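Local atomic coordinates of putative poly(3-hydroxybutyrate) depolymerase LpqC (Bordetella parapertussis 12822, PDB entry 3D0K), a protein that is probably a serine hydrolase of the alpha/beta-hydrolase fold that may cleave the ester bonds of poly(3-hydroxybutyrate). Residues Gly49-Pro52 against Asp53-Val56; Ile75-Ala78 against Asp79-Leu83; Leu195-Asp198 against His199-Arg202; Tyr244-Ala247 against Gly248-Ala251. One frame throughout, in Å; residues are numbered along the deposited sequence. Where two conformers were deposited one is given.

Interaction 1 of 4, residues Gly49-Pro52 against Asp53-Val56; sequences GYTP and DRPV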
loop_
_atom_site.group_PDB
_atom_site.type_symbol
_atom_site.label_atom_id
_atom_site.label_comp_id
_atom_site.label_asym_id
_atom_site.label_seq_id
_atom_site.Cartn_x
_atom_site.Cartn_y
_atom_site.Cartn_z
ATOM N N GLY A 49 7.996 -6.634 23.434
ATOM C CA GLY A 49 8.504 -7.888 22.985
ATOM C C GLY A 49 8.921 -7.871 21.532
ATOM O O GLY A 49 9.332 -8.914 21.023
ATOM N N TYR A 50 8.812 -6.715 20.865
ATOM C CA TYR A 50 9.358 -6.562 19.524
ATOM C C TYR A 50 10.880 -6.734 19.564
ATOM O O TYR A 50 11.556 -6.143 20.384
ATOM C CB TYR A 50 8.984 -5.209 18.900
ATOM C CG TYR A 50 9.421 -5.203 17.452
ATOM C CD1 TYR A 50 10.573 -4.513 17.056
ATOM C CD2 TYR A 50 8.753 -5.991 16.515
ATOM C CE1 TYR A 50 11.031 -4.581 15.741
ATOM C CE2 TYR A 50 9.211 -6.075 15.187
ATOM C CZ TYR A 50 10.350 -5.361 14.824
ATOM O OH TYR A 50 10.810 -5.433 13.524
ATOM N N THR A 51 11.412 -7.566 18.691
ATOM C CA THR A 51 12.858 -7.703 18.525
ATOM C C THR A 51 13.131 -7.488 17.009
ATOM O O THR A 51 12.211 -7.645 16.188
ATOM C CB THR A 51 13.360 -9.072 19.055
ATOM O OG1 THR A 51 12.759 -10.124 18.305
ATOM C CG2 THR A 51 12.922 -9.281 20.492
ATOM N N PRO A 52 14.360 -7.070 16.648
ATOM C CA PRO A 52 14.642 -6.663 15.244
ATOM C C PRO A 52 14.454 -7.735 14.170
ATOM O O PRO A 52 14.355 -7.411 12.993
ATOM C CB PRO A 52 16.112 -6.211 15.268
ATOM C CG PRO A 52 16.471 -6.048 16.685
ATOM C CD PRO A 52 15.528 -6.901 17.532
ATOM N N ASP A 53 14.371 -9.002 14.548
ATOM C CA ASP A 53 14.150 -10.075 13.558
ATOM C C ASP A 53 12.693 -10.234 13.156
ATOM O O ASP A 53 12.377 -10.978 12.212
ATOM C CB ASP A 53 14.619 -11.408 14.153
ATOM C CG ASP A 53 14.054 -11.653 15.540
ATOM O OD1 ASP A 53 14.427 -10.944 16.493
ATOM O OD2 ASP A 53 13.247 -12.576 15.681
ATOM N N ARG A 54 11.798 -9.546 13.858
ATOM C CA ARG A 54 10.367 -9.765 13.641
ATOM C C ARG A 54 9.858 -8.912 12.493
ATOM O O ARG A 54 10.467 -7.892 12.156
ATOM C CB ARG A 54 9.574 -9.491 14.938
ATOM C CG ARG A 54 10.084 -10.295 16.146
ATOM C CD ARG A 54 9.302 -11.542 16.402
ATOM N NE ARG A 54 8.569 -12.002 15.242
ATOM C CZ ARG A 54 7.582 -12.895 15.277
ATOM N NH1 ARG A 54 6.963 -13.228 14.140
ATOM N NH2 ARG A 54 7.208 -13.451 16.447
ATOM N N PRO A 55 8.714 -9.296 11.885
ATOM C CA PRO A 55 8.252 -8.540 10.714
ATOM C C PRO A 55 7.938 -7.018 10.931
ATOM O O PRO A 55 7.582 -6.572 12.039
ATOM C CB PRO A 55 6.948 -9.267 10.336
ATOM C CG PRO A 55 7.154 -10.676 10.844
ATOM C CD PRO A 55 7.847 -10.449 12.179
ATOM N N VAL A 56 8.046 -6.250 9.843
ATOM C CA VAL A 56 7.636 -4.844 9.823
ATOM C C VAL A 56 6.487 -4.778 8.872
ATOM O O VAL A 56 6.580 -5.339 7.805
ATOM C CB VAL A 56 8.745 -3.971 9.271
ATOM C CG1 VAL A 56 8.250 -2.497 9.103
ATOM C CG2 VAL A 56 9.982 -4.130 10.211
HETATM O O HOH W 1 12.676 -7.162 10.850
#

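Interaction 2 of 4, residues Ile75-Ala78 against Asp79-Leu83; sequences IPAA and DRHKL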
loop_
_atom_site.group_PDB
_atom_site.type_symbol
_atom_site.label_atom_id
_atom_site.label_comp_id
_atom_site.label_asym_id
_atom_site.label_seq_id
_atom_site.Cartn_x
_atom_site.Cartn_y
_atom_site.Cartn_z
ATOM N N ILE A 75 -2.839 -2.637 15.881
ATOM C CA ILE A 75 -2.342 -2.936 17.237
ATOM C C ILE A 75 -2.594 -4.386 17.746
ATOM O O ILE A 75 -1.658 -5.063 18.210
ATOM C CB ILE A 75 -2.748 -1.855 18.259
ATOM C CG1 ILE A 75 -1.950 -0.541 17.967
ATOM C CG2 ILE A 75 -2.473 -2.343 19.724
ATOM C CD1 ILE A 75 -2.511 0.676 18.778
ATOM N N PRO A 76 -3.840 -4.869 17.686
ATOM C CA PRO A 76 -4.034 -6.224 18.205
ATOM C C PRO A 76 -3.192 -7.293 17.491
ATOM O O PRO A 76 -2.604 -8.145 18.156
ATOM C CB PRO A 76 -5.545 -6.456 18.015
ATOM C CG PRO A 76 -6.123 -5.029 17.972
ATOM C CD PRO A 76 -5.112 -4.270 17.204
ATOM N N ALA A 77 -3.099 -7.219 16.163
ATOM C CA ALA A 77 -2.228 -8.137 15.412
ATOM C C ALA A 77 -0.728 -7.938 15.799
ATOM O O ALA A 77 0.022 -8.917 15.892
ATOM C CB ALA A 77 -2.454 -7.971 13.861
ATOM N N ALA A 78 -0.304 -6.678 16.016
ATOM C CA ALA A 78 1.103 -6.378 16.372
ATOM C C ALA A 78 1.398 -6.956 17.731
ATOM O O ALA A 78 2.474 -7.498 17.963
ATOM C CB ALA A 78 1.366 -4.859 16.394
ATOM N N ASP A 79 0.440 -6.844 18.645
ATOM C CA ASP A 79 0.660 -7.382 20.018
ATOM C C ASP A 79 0.757 -8.909 19.989
ATOM O O ASP A 79 1.572 -9.503 20.719
ATOM C CB ASP A 79 -0.512 -6.990 20.906
ATOM C CG ASP A 79 -0.465 -5.533 21.311
ATOM O OD1 ASP A 79 0.603 -4.898 21.189
ATOM O OD2 ASP A 79 -1.510 -5.007 21.755
ATOM N N ARG A 80 -0.100 -9.552 19.185
ATOM C CA ARG A 80 -0.132 -11.040 19.098
ATOM C C ARG A 80 1.130 -11.593 18.378
ATOM O O ARG A 80 1.829 -12.492 18.862
ATOM C CB ARG A 80 -1.430 -11.478 18.393
ATOM C CG ARG A 80 -1.613 -12.989 18.243
ATOM C CD ARG A 80 -3.105 -13.365 18.379
ATOM N NE ARG A 80 -3.409 -14.688 17.813
ATOM C CZ ARG A 80 -3.860 -14.897 16.571
ATOM N NH1 ARG A 80 -4.104 -13.879 15.740
ATOM N NH2 ARG A 80 -4.093 -16.133 16.165
ATOM N N HIS A 81 1.461 -10.988 17.250
ATOM C CA HIS A 81 2.524 -11.485 16.407
ATOM C C HIS A 81 3.852 -10.790 16.547
ATOM O O HIS A 81 4.816 -11.221 15.896
ATOM C CB HIS A 81 2.068 -11.489 14.939
ATOM C CG HIS A 81 0.833 -12.287 14.707
ATOM N ND1 HIS A 81 0.823 -13.660 14.788
ATOM C CD2 HIS A 81 -0.436 -11.912 14.431
ATOM C CE1 HIS A 81 -0.401 -14.097 14.572
ATOM N NE2 HIS A 81 -1.181 -13.060 14.328
ATOM N N LYS A 82 3.921 -9.739 17.388
ATOM C CA LYS A 82 5.166 -8.942 17.588
ATOM C C LYS A 82 5.611 -8.307 16.251
ATOM O O LYS A 82 6.684 -8.571 15.752
ATOM C CB LYS A 82 6.267 -9.776 18.227
ATOM C CG LYS A 82 5.843 -10.482 19.548
ATOM C CD LYS A 82 5.189 -9.493 20.476
ATOM C CE LYS A 82 4.777 -10.171 21.798
ATOM N NZ LYS A 82 3.635 -9.395 22.373
ATOM N N LEU A 83 4.755 -7.471 15.698
ATOM C CA LEU A 83 5.039 -6.799 14.449
ATOM C C LEU A 83 5.340 -5.350 14.751
ATOM O O LEU A 83 4.634 -4.751 15.562
ATOM C CB LEU A 83 3.770 -6.794 13.580
ATOM C CG LEU A 83 3.052 -8.157 13.485
ATOM C CD1 LEU A 83 1.701 -8.002 12.806
ATOM C CD2 LEU A 83 3.964 -9.144 12.743
#

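Interaction 3 of 4, residues Leu195-Asp198 against His199-Arg202; sequences LTED and HLAR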
loop_
_atom_site.group_PDB
_atom_site.type_symbol
_atom_site.label_atom_id
_atom_site.label_comp_id
_atom_site.label_asym_id
_atom_site.label_seq_id
_atom_site.Cartn_x
_atom_site.Cartn_y
_atom_site.Cartn_z
ATOM N N LEU A 195 8.271 4.576 -17.565
ATOM C CA LEU A 195 8.268 3.161 -17.155
ATOM C C LEU A 195 8.585 2.263 -18.357
ATOM O O LEU A 195 8.433 2.684 -19.495
ATOM C CB LEU A 195 6.910 2.801 -16.570
ATOM C CG LEU A 195 6.577 3.495 -15.238
ATOM C CD1 LEU A 195 5.159 3.144 -14.763
ATOM C CD2 LEU A 195 7.626 3.194 -14.163
ATOM N N THR A 196 9.017 1.031 -18.106
ATOM C CA THR A 196 9.468 0.131 -19.205
ATOM C C THR A 196 8.724 -1.203 -19.159
ATOM O O THR A 196 8.041 -1.495 -18.177
ATOM C CB THR A 196 10.958 -0.176 -19.067
ATOM O OG1 THR A 196 11.162 -0.936 -17.877
ATOM C CG2 THR A 196 11.785 1.117 -18.983
ATOM N N GLU A 197 8.853 -2.011 -20.216
ATOM C CA GLU A 197 8.331 -3.385 -20.187
ATOM C C GLU A 197 8.897 -4.241 -19.040
ATOM O O GLU A 197 8.203 -5.114 -18.526
ATOM C CB GLU A 197 8.480 -4.085 -21.555
ATOM C CG GLU A 197 7.376 -3.632 -22.582
ATOM C CD GLU A 197 6.003 -4.358 -22.401
ATOM O OE1 GLU A 197 4.981 -3.692 -22.173
ATOM O OE2 GLU A 197 5.930 -5.601 -22.514
ATOM N N ASP A 198 10.133 -3.974 -18.624
ATOM C CA ASP A 198 10.690 -4.626 -17.438
ATOM C C ASP A 198 9.904 -4.318 -16.165
ATOM O O ASP A 198 9.736 -5.220 -15.317
ATOM C CB ASP A 198 12.182 -4.274 -17.241
ATOM C CG ASP A 198 13.086 -4.911 -18.319
ATOM O OD1 ASP A 198 14.324 -4.612 -18.347
ATOM O OD2 ASP A 198 12.574 -5.726 -19.137
ATOM N N HIS A 199 9.435 -3.073 -15.997
ATOM C CA HIS A 199 8.630 -2.735 -14.805
ATOM C C HIS A 199 7.359 -3.577 -14.830
ATOM O O HIS A 199 6.948 -4.134 -13.812
ATOM C CB HIS A 199 8.209 -1.249 -14.758
ATOM C CG HIS A 199 9.313 -0.329 -14.330
ATOM N ND1 HIS A 199 10.025 0.445 -15.222
ATOM C CD2 HIS A 199 9.845 -0.091 -13.108
ATOM C CE1 HIS A 199 10.946 1.128 -14.567
ATOM N NE2 HIS A 199 10.868 0.810 -13.286
ATOM N N LEU A 200 6.746 -3.632 -16.004
ATOM C CA LEU A 200 5.542 -4.413 -16.200
ATOM C C LEU A 200 5.765 -5.916 -15.927
ATOM O O LEU A 200 4.932 -6.553 -15.253
ATOM C CB LEU A 200 4.971 -4.189 -17.619
ATOM C CG LEU A 200 3.644 -4.948 -17.845
ATOM C CD1 LEU A 200 2.567 -4.717 -16.755
ATOM C CD2 LEU A 200 3.044 -4.646 -19.207
ATOM N N ALA A 201 6.841 -6.486 -16.459
ATOM C CA ALA A 201 7.124 -7.907 -16.227
ATOM C C ALA A 201 7.286 -8.158 -14.730
ATOM O O ALA A 201 6.742 -9.120 -14.198
ATOM C CB ALA A 201 8.393 -8.348 -16.980
ATOM N N ARG A 202 8.026 -7.288 -14.042
ATOM C CA ARG A 202 8.249 -7.480 -12.604
ATOM C C ARG A 202 6.945 -7.347 -11.812
ATOM O O ARG A 202 6.688 -8.149 -10.860
ATOM C CB ARG A 202 9.231 -6.451 -12.069
ATOM C CG ARG A 202 10.644 -6.591 -12.606
ATOM C CD ARG A 202 11.315 -5.307 -12.180
ATOM N NE ARG A 202 12.380 -4.807 -13.051
ATOM C CZ ARG A 202 13.507 -5.462 -13.305
ATOM N NH1 ARG A 202 13.714 -6.678 -12.789
ATOM N NH2 ARG A 202 14.414 -4.913 -14.109
#

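Interaction 4 of 4, residues Tyr244-Ala247 against Gly248-Ala251; sequences YYEA and GQRA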
loop_
_atom_site.group_PDB
_atom_site.type_symbol
_atom_site.label_atom_id
_atom_site.label_comp_id
_atom_site.label_asym_id
_atom_site.label_seq_id
_atom_site.Cartn_x
_atom_site.Cartn_y
_atom_site.Cartn_z
ATOM N N TYR A 244 -9.254 -5.628 -12.680
ATOM C CA TYR A 244 -7.787 -5.489 -12.601
ATOM C C TYR A 244 -7.073 -6.835 -12.689
ATOM O O TYR A 244 -6.109 -7.015 -13.464
ATOM C CB TYR A 244 -7.402 -4.767 -11.293
ATOM C CG TYR A 244 -5.933 -4.513 -11.101
ATOM C CD1 TYR A 244 -5.186 -3.696 -11.992
ATOM C CD2 TYR A 244 -5.287 -5.021 -9.950
ATOM C CE1 TYR A 244 -3.797 -3.449 -11.746
ATOM C CE2 TYR A 244 -3.962 -4.735 -9.704
ATOM C CZ TYR A 244 -3.236 -3.956 -10.611
ATOM O OH TYR A 244 -1.907 -3.686 -10.316
ATOM N N TYR A 245 -7.553 -7.760 -11.876
ATOM C CA TYR A 245 -7.060 -9.127 -11.887
ATOM C C TYR A 245 -7.068 -9.758 -13.289
ATOM O O TYR A 245 -6.067 -10.288 -13.742
ATOM C CB TYR A 245 -7.811 -9.984 -10.878
ATOM C CG TYR A 245 -7.293 -11.405 -10.839
ATOM C CD1 TYR A 245 -6.075 -11.711 -10.215
ATOM C CD2 TYR A 245 -8.013 -12.444 -11.432
ATOM C CE1 TYR A 245 -5.620 -13.036 -10.168
ATOM C CE2 TYR A 245 -7.534 -13.768 -11.403
ATOM C CZ TYR A 245 -6.363 -14.038 -10.763
ATOM O OH TYR A 245 -5.906 -15.335 -10.738
ATOM N N GLU A 246 -8.187 -9.668 -14.001
ATOM C CA GLU A 246 -8.249 -10.257 -15.348
ATOM C C GLU A 246 -7.328 -9.519 -16.336
ATOM O O GLU A 246 -6.726 -10.150 -17.227
ATOM C CB GLU A 246 -9.704 -10.322 -15.859
ATOM C CG GLU A 246 -10.638 -11.246 -15.028
ATOM C CD GLU A 246 -12.085 -10.737 -14.982
ATOM O OE1 GLU A 246 -13.004 -11.492 -14.581
ATOM O OE2 GLU A 246 -12.295 -9.550 -15.315
ATOM N N ALA A 247 -7.188 -8.199 -16.154
ATOM C CA ALA A 247 -6.326 -7.387 -17.017
ATOM C C ALA A 247 -4.867 -7.819 -16.866
ATOM O O ALA A 247 -4.129 -7.893 -17.854
ATOM C CB ALA A 247 -6.466 -5.867 -16.623
ATOM N N GLY A 248 -4.469 -8.116 -15.642
ATOM C CA GLY A 248 -3.114 -8.615 -15.368
ATOM C C GLY A 248 -2.907 -10.013 -15.973
ATOM O O GLY A 248 -1.877 -10.278 -16.620
ATOM N N GLN A 249 -3.906 -10.875 -15.805
ATOM C CA GLN A 249 -3.900 -12.229 -16.390
ATOM C C GLN A 249 -3.675 -12.140 -17.897
ATOM O O GLN A 249 -2.804 -12.837 -18.434
ATOM C CB GLN A 249 -5.242 -12.915 -16.124
ATOM C CG GLN A 249 -5.130 -14.358 -15.628
ATOM C CD GLN A 249 -6.450 -14.866 -14.972
ATOM O OE1 GLN A 249 -7.525 -14.292 -15.187
ATOM N NE2 GLN A 249 -6.347 -15.923 -14.174
ATOM N N ARG A 250 -4.428 -11.256 -18.557
ATOM C CA ARG A 250 -4.313 -11.108 -20.017
ATOM C C ARG A 250 -2.992 -10.478 -20.433
ATOM O O ARG A 250 -2.404 -10.937 -21.440
ATOM C CB ARG A 250 -5.460 -10.330 -20.617
ATOM C CG ARG A 250 -6.760 -11.158 -20.637
ATOM C CD ARG A 250 -7.806 -10.443 -21.464
ATOM N NE ARG A 250 -8.024 -9.109 -20.890
ATOM C CZ ARG A 250 -8.960 -8.818 -19.979
ATOM N NH1 ARG A 250 -9.806 -9.756 -19.565
ATOM N NH2 ARG A 250 -9.066 -7.579 -19.511
ATOM N N ALA A 251 -2.536 -9.457 -19.688
ATOM C CA ALA A 251 -1.234 -8.833 -19.990
ATOM C C ALA A 251 -0.109 -9.862 -19.933
ATOM O O ALA A 251 0.799 -9.850 -20.780
ATOM C CB ALA A 251 -0.918 -7.637 -19.015
HETATM O O HOH W 2 -7.305 -17.389 -11.625
#

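Interaction 1 of 4, residues Gly49-Pro52 against Asp53-Val56
Thr51 and Arg54 close a type I beta turn in the loop that leads from strand 40-46 into strand 56-60 of the alpha/beta-hydrolase sheet. Its defining backbone bond runs from Arg54 N to Thr51 O at 3.0 Å. Two side-chain hydrogen bonds add to it. Within the turn, Thr51 OG1 donates to Asp53 OD1 at 2.6 Å, meeting the syn side of the carboxylate, 34° out of its plane; chi1 of 62° in Thr51 and 50° in Asp53 sets both groups between their own backbone N and carbonyl carbon, where they can meet. From the residue before it, the Tyr50 hydroxyl donates to Arg54 O at 2.8 Å from above the carbonyl plane. Water 1 lies 2.7 Å from both Arg54 O and Pro52 O and could donate to either, so Arg54 O may have a second donor. Around the phenol, Arg54 CB lies obliquely against Tyr50 CE2 at 3.4 Å, and the carbonyl oxygen Pro55 O sits near the ring plane at its edge. Tyr50 also packs on Ala137, which Val56 touches too. At the far end of the ring, Val56 CG2 rests 3.7 Å from Tyr50 OH.

Interaction 2 of 4, residues Ile75-Ala78 against Asp79-Leu83
Ala78 O accepts from Leu83 N at 3.2 Å, in the carbonyl plane and on a lone pair, where helix 75-81 ends. The same oxygen takes a weak bond from Lys82 N, so two successive amides converge on it as the chain turns out of the helix. Lys82 has positive phi (60°), which lets Leu83 fold back over the last turn. There Leu83 CB packs 4.2 Å from Ala78 CB, and Leu83 CD1 reaches 4.3 Å from Ala77 CB. Leu83 O is buried with no polar partner.

Asp79 is tied to the preceding turn by its amide, which donates to Ile75 O at 2.8 Å, nearly along the C=O axis. Its side chain runs beside that of Ile75, both pointing the same way, with Asp79 OD2 3.5 Å from Ile75 CG2. The other carboxylate oxygen, OD1, is bound by Tyr45 OH of strand 40-46, a strand on which Ile75 and Ala78 also pack. Asp79 O gains a partner of its own when Lys82 curls back and Lys82 NZ donates to it at 2.6 Å, in the carbonyl plane.

Ala77 O accepts from His81 N at 2.9 Å, while the Ala77 methyl rests on Ala281 of helix 273-286. Beside it, the His81 ring lies with one face under Arg80 CG; the Arg80 guanidinium forms a salt bridge with Asp286. Together these contacts make a helix C-terminus closed by a positive-phi residue and a hydrophobic fold-back, leading into strand 84-89.

Interaction 3 of 4, residues Leu195-Asp198 against His199-Arg202
His199 ND1 is approached by two groups of Thr196. Thr196 N donates to it at 3.1 Å, close to the imidazole plane, so in this bond ND1 acts as acceptor at the ring edge. Thr196 OG1 lies 3.2 Å from the same nitrogen, at an angle that allows a weak bond at most. With chi1 of -77°, the His199 ring hangs beside its own backbone N and swings back to the residues just ahead of the helix.

One face of that ring is covered by Leu195, whose side chain crosses that of His199 at about a right angle. Leu195 CD2 stands over the ring centre in a CH-pi contact, 3.8 Å from the centroid and 9° off the normal. The imidazole is thus pinned both in its plane and from above.

Thr196 occupies the N-cap. Its OG1 takes a weak bond from His199 N at 3.3 Å, and Thr196 O receives weak bonds from His199 N and Leu200 N. Regular helical bonding follows: Ala201 N to Glu197 O at 2.8 Å, then Arg202 N to Asp198 O. The Arg202 chain lies along that last carbonyl, its CG 3.2 Å from Asp198 O. Arg202 NH2 stays 4.2 Å from Asp198 OD1, with the oxygen well out of the guanidinium plane, so any attraction is probably only long-range charge, not a salt bridge. Glu197 instead pairs with Arg255, while Leu200 packs on Pro180 and Leu190. Thr196 and His199 form a capping box starting helix 197-205, in the beta-alpha-beta unit between strands 168-172 and 209-213.

Interaction 4 of 4, residues Tyr244-Ala247 against Gly248-Ala251
Gly248 N opens the turn by donating to Tyr244 O at 2.9 Å, in the middle of helix 237-255. Gln249 follows with its amide on Tyr245 O at 3.0 Å. Its side chain, extended beyond CG, crosses the Tyr245 ring obliquely, with Gln249 NE2 3.7 Å from Tyr245 CE2 and the amide plane turned 60° from the ring. Water 2, in the plane of that ring, joins the two ends: it lies 2.6 Å from Tyr245 OH and accepts a weak bond from Gln249 NE2. At Arg250 the amide meets Glu246 O at 2.9 Å, and the chain, bent at chi3 (-58°), folds back so that Glu246 O lies 3.8 Å over the centre of one guanidinium face. NH1 comes alongside Glu246 CB, and NH2 reaches Ala247 CA. Ala251 N bonds to Ala247 O, while Ala251 O receives Arg255 NH1. On another flank, Tyr244 stacks with Tyr177 and Trp261. The chemistry implies a turn held chiefly by its backbone: the Tyr245-Gln249 pair is linked loosely, through a water whose bond to Gln249 NE2 is weak, and Arg250 lays its flat cation over a carbonyl without directing an N-H at it, probably an electrostatic attraction at most.

All four contacts are local and partly buried; interaction 3 lies most at the surface, with four of eight residues exposed, whereas interactions 1 and 4 each hold three buried residues. Interactions 1 and 2 touch: Arg54 CB packs 3.1 Å from Lys82 O, and Pro55 meets Leu83, joining a loop and a helix end as they enter neighbouring strands, 56-60 and 84-89. Interactions 3 and 4 lie across the chain's centre from interaction 2; they do not touch, although Arg255 of helix 237-255 pairs with Glu197. Side-chain hydrogen bonds supplement the backbone bond of the turn in 49-56, interactions 2 and 3 finish opposite ends of helices, and mid-helix 244-251 relies on regular backbone bonds.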